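Local coordinates for uncharacterized protein (Legionella longbeachae NSW150, PDB 4JZA) that probably dephosphorylates phosphatidylinositol 3-phosphate, acting as a phosphoinositide phosphatase in lipid metabolism at the pathogen-host interface, at residues S460-N465 with Q485-T490. Numbering follows the deposited sequence.
Sequences SILQNN and QSLLVT
Two donors of Thr490 grip the carbonyl oxygen Ser486 O: the hydroxyl, with Thr490 OG1 2.6 Å from Ser486 O, and the amide of the helical turn, with Thr490 N 2.8 Å from the same oxygen. They come from opposite faces of the carbonyl plane, the hydroxyl 35° above it. Thr490, so tied, helps form the face that residues 485-490 of helix 482-492 turn to strand 462-465. This edge strand of a mixed sheet, within this chain, pairs in parallel with strand 412-416, which a beta-alpha-beta crossover through helix 441-454 joins to it. Ile461 and Gln463 touch that helix, while Leu462 and Asn464 face helix 482-492. The axes of the strand and the 485-490 segment come within 8.9 Å at closest, their N-to-C directions 137° apart, nearer antiparallel than parallel.

Leu462 and Thr490 meet tip to tip, Leu462 CD2 lying 3.9 Å from Thr490 OG1. With its hydroxyl turned onto Ser486 O, threonine can border an apolar group. Leucine suits partly exposed position 462 because its other methyl, CD1, also approaches Leu487 CG, at 4.4 Å in loose apolar packing. Leu487 is buried between the strand and helix 524-542, against Ile538 and the side chain of Glu535.

Asn464 is a polar residue in a buried place; its side-chain nitrogen ND2 makes a weak hydrogen bond to Asp483 O, near the start of helix 482-492. With CG anti to the backbone N (chi1 -156°), Leu487 extends toward the strand and crosses this side chain at about a right angle, its CD1 methyl 3.9 Å from both Asn464 ND2 and Asn464 OD1.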
ATOM      1  N   SER A 460     -22.252  -9.829 -21.826  1.00 62.81           N
ATOM      2  CA  SER A 460     -23.203  -9.481 -20.814  1.00 64.07           C
ATOM      3  C   SER A 460     -22.729 -10.165 -19.528  1.00 61.37           C
ATOM      4  O   SER A 460     -22.237 -11.319 -19.548  1.00 55.99           O
ATOM      5  CB  SER A 460     -24.609  -9.835 -21.229  1.00 61.55           C
ATOM      6  OG  SER A 460     -25.065 -10.799 -20.363  1.00 66.79           O
ATOM      7  N   ILE A 461     -22.838  -9.422 -18.423  1.00 59.69           N
ATOM      8  CA  ILE A 461     -22.287  -9.850 -17.135  1.00 58.85           C
ATOM      9  C   ILE A 461     -23.327  -9.742 -16.029  1.00 57.18           C
ATOM     10  O   ILE A 461     -23.996  -8.698 -15.885  1.00 52.50           O
ATOM     11  CB  ILE A 461     -21.061  -8.988 -16.753  1.00 60.97           C
ATOM     12  CG1 ILE A 461     -19.920  -9.224 -17.751  1.00 58.88           C
ATOM     13  CG2 ILE A 461     -20.581  -9.279 -15.323  1.00 60.78           C
ATOM     14  CD1 ILE A 461     -18.818  -8.181 -17.679  1.00 56.82           C
ATOM     15  N   LEU A 462     -23.450 -10.813 -15.239  1.00 54.85           N
ATOM     16  CA  LEU A 462     -24.292 -10.774 -14.036  1.00 57.69           C
ATOM     17  C   LEU A 462     -23.552 -10.105 -12.874  1.00 53.46           C
ATOM     18  O   LEU A 462     -22.417 -10.423 -12.565  1.00 53.31           O
ATOM     19  CB  LEU A 462     -24.755 -12.180 -13.654  1.00 60.73           C
ATOM     20  CG  LEU A 462     -25.687 -12.858 -14.661  1.00 58.97           C
ATOM     21  CD1 LEU A 462     -25.773 -14.350 -14.378  1.00 60.26           C
ATOM     22  CD2 LEU A 462     -27.044 -12.196 -14.560  1.00 60.51           C
ATOM     23  N   GLN A 463     -24.219  -9.171 -12.239  1.00 51.30           N
ATOM     24  CA  GLN A 463     -23.643  -8.434 -11.146  1.00 50.55           C
ATOM     25  C   GLN A 463     -24.352  -8.678  -9.846  1.00 51.39           C
ATOM     26  O   GLN A 463     -25.488  -8.315  -9.715  1.00 58.77           O
ATOM     27  CB  GLN A 463     -23.749  -6.939 -11.419  1.00 49.73           C
ATOM     28  CG  GLN A 463     -22.687  -6.491 -12.369  1.00 51.68           C
ATOM     29  CD  GLN A 463     -22.835  -5.058 -12.806  1.00 56.73           C
ATOM     30  OE1 GLN A 463     -23.585  -4.776 -13.743  1.00 52.11           O
ATOM     31  NE2 GLN A 463     -22.075  -4.143 -12.168  1.00 58.01           N
ATOM     32  N   ASN A 464     -23.664  -9.201  -8.849  1.00 53.27           N
ATOM     33  CA  ASN A 464     -24.275  -9.354  -7.543  1.00 52.91           C
ATOM     34  C   ASN A 464     -23.366  -8.774  -6.510  1.00 46.67           C
ATOM     35  O   ASN A 464     -22.194  -9.028  -6.526  1.00 46.81           O
ATOM     36  CB  ASN A 464     -24.576 -10.820  -7.267  1.00 57.76           C
ATOM     37  CG  ASN A 464     -25.532 -11.420  -8.302  1.00 65.05           C
ATOM     38  OD1 ASN A 464     -25.167 -11.675  -9.457  1.00 67.38           O
ATOM     39  ND2 ASN A 464     -26.775 -11.618  -7.895  1.00 72.80           N
ATOM     40  N   ASN A 465     -23.917  -7.931  -5.652  1.00 48.77           N
ATOM     41  CA  ASN A 465     -23.203  -7.363  -4.530  1.00 49.76           C
ATOM     42  C   ASN A 465     -23.838  -7.743  -3.199  1.00 51.56           C
ATOM     43  O   ASN A 465     -25.047  -7.642  -3.065  1.00 50.00           O
ATOM     44  CB  ASN A 465     -23.196  -5.853  -4.597  1.00 47.89           C
ATOM     45  CG  ASN A 465     -22.378  -5.270  -3.500  1.00 47.66           C
ATOM     46  OD1 ASN A 465     -22.890  -4.622  -2.596  1.00 51.13           O
ATOM     47  ND2 ASN A 465     -21.107  -5.575  -3.522  1.00 46.72           N
ATOM     48  N   GLN A 485     -32.984 -11.382  -8.437  1.00 65.03           N
ATOM     49  CA  GLN A 485     -34.008 -11.735  -9.415  1.00 72.88           C
ATOM     50  C   GLN A 485     -33.408 -11.992 -10.792  1.00 66.64           C
ATOM     51  O   GLN A 485     -33.738 -13.012 -11.387  1.00 70.87           O
ATOM     52  CB  GLN A 485     -35.140 -10.693  -9.522  1.00 80.68           C
ATOM     53  CG  GLN A 485     -35.821 -10.287  -8.202  1.00 83.36           C
ATOM     54  CD  GLN A 485     -36.186 -11.461  -7.297  1.00 80.41           C
ATOM     55  OE1 GLN A 485     -36.464 -12.560  -7.770  1.00 81.08           O
ATOM     56  NE2 GLN A 485     -36.220 -11.218  -5.992  1.00 81.84           N
ATOM     57  N   SER A 486     -32.538 -11.118 -11.306  1.00 60.40           N
ATOM     58  CA  SER A 486     -32.027 -11.364 -12.657  1.00 63.33           C
ATOM     59  C   SER A 486     -31.266 -12.654 -12.632  1.00 67.95           C
ATOM     60  O   SER A 486     -31.313 -13.395 -13.624  1.00 71.21           O
ATOM     61  CB  SER A 486     -31.064 -10.316 -13.223  1.00 62.85           C
ATOM     62  OG  SER A 486     -31.148  -9.084 -12.574  1.00 61.38           O
ATOM     63  N   LEU A 487     -30.558 -12.929 -11.527  1.00 61.60           N
ATOM     64  CA  LEU A 487     -29.809 -14.166 -11.476  1.00 60.58           C
ATOM     65  C   LEU A 487     -30.766 -15.378 -11.491  1.00 61.99           C
ATOM     66  O   LEU A 487     -30.565 -16.292 -12.300  1.00 63.95           O
ATOM     67  CB  LEU A 487     -28.844 -14.220 -10.309  1.00 58.92           C
ATOM     68  CG  LEU A 487     -27.648 -15.174 -10.491  1.00 61.91           C
ATOM     69  CD1 LEU A 487     -26.797 -15.258  -9.255  1.00 63.65           C
ATOM     70  CD2 LEU A 487     -28.058 -16.588 -10.794  1.00 67.40           C
ATOM     71  N   LEU A 488     -31.798 -15.392 -10.641  1.00 60.30           N
ATOM     72  CA  LEU A 488     -32.823 -16.463 -10.711  1.00 61.59           C
ATOM     73  C   LEU A 488     -33.490 -16.598 -12.091  1.00 60.17           C
ATOM     74  O   LEU A 488     -33.632 -17.690 -12.637  1.00 59.07           O
ATOM     75  CB  LEU A 488     -33.924 -16.240  -9.674  1.00 60.07           C
ATOM     76  CG  LEU A 488     -33.606 -16.883  -8.344  1.00 58.64           C
ATOM     77  CD1 LEU A 488     -34.519 -16.341  -7.264  1.00 59.35           C
ATOM     78  CD2 LEU A 488     -33.707 -18.393  -8.442  1.00 57.25           C
ATOM     79  N   VAL A 489     -33.903 -15.479 -12.652  1.00 60.84           N
ATOM     80  CA  VAL A 489     -34.517 -15.516 -13.941  1.00 64.98           C
ATOM     81  C   VAL A 489     -33.550 -16.104 -14.969  1.00 61.68           C
ATOM     82  O   VAL A 489     -33.905 -17.052 -15.658  1.00 64.82           O
ATOM     83  CB  VAL A 489     -35.047 -14.126 -14.323  1.00 67.16           C
ATOM     84  CG1 VAL A 489     -35.369 -14.070 -15.822  1.00 69.53           C
ATOM     85  CG2 VAL A 489     -36.256 -13.809 -13.451  1.00 64.61           C
ATOM     86  N   THR A 490     -32.336 -15.577 -15.042  1.00 59.89           N
ATOM     87  CA  THR A 490     -31.333 -16.065 -16.006  1.00 59.56           C
ATOM     88  C   THR A 490     -30.992 -17.540 -15.791  1.00 58.99           C
ATOM     89  O   THR A 490     -30.805 -18.314 -16.756  1.00 57.36           O
ATOM     90  CB  THR A 490     -30.023 -15.272 -15.935  1.00 58.83           C
ATOM     91  OG1 THR A 490     -30.292 -13.866 -15.964  1.00 64.09           O
ATOM     92  CG2 THR A 490     -29.131 -15.594 -17.094  1.00 58.35           C
TER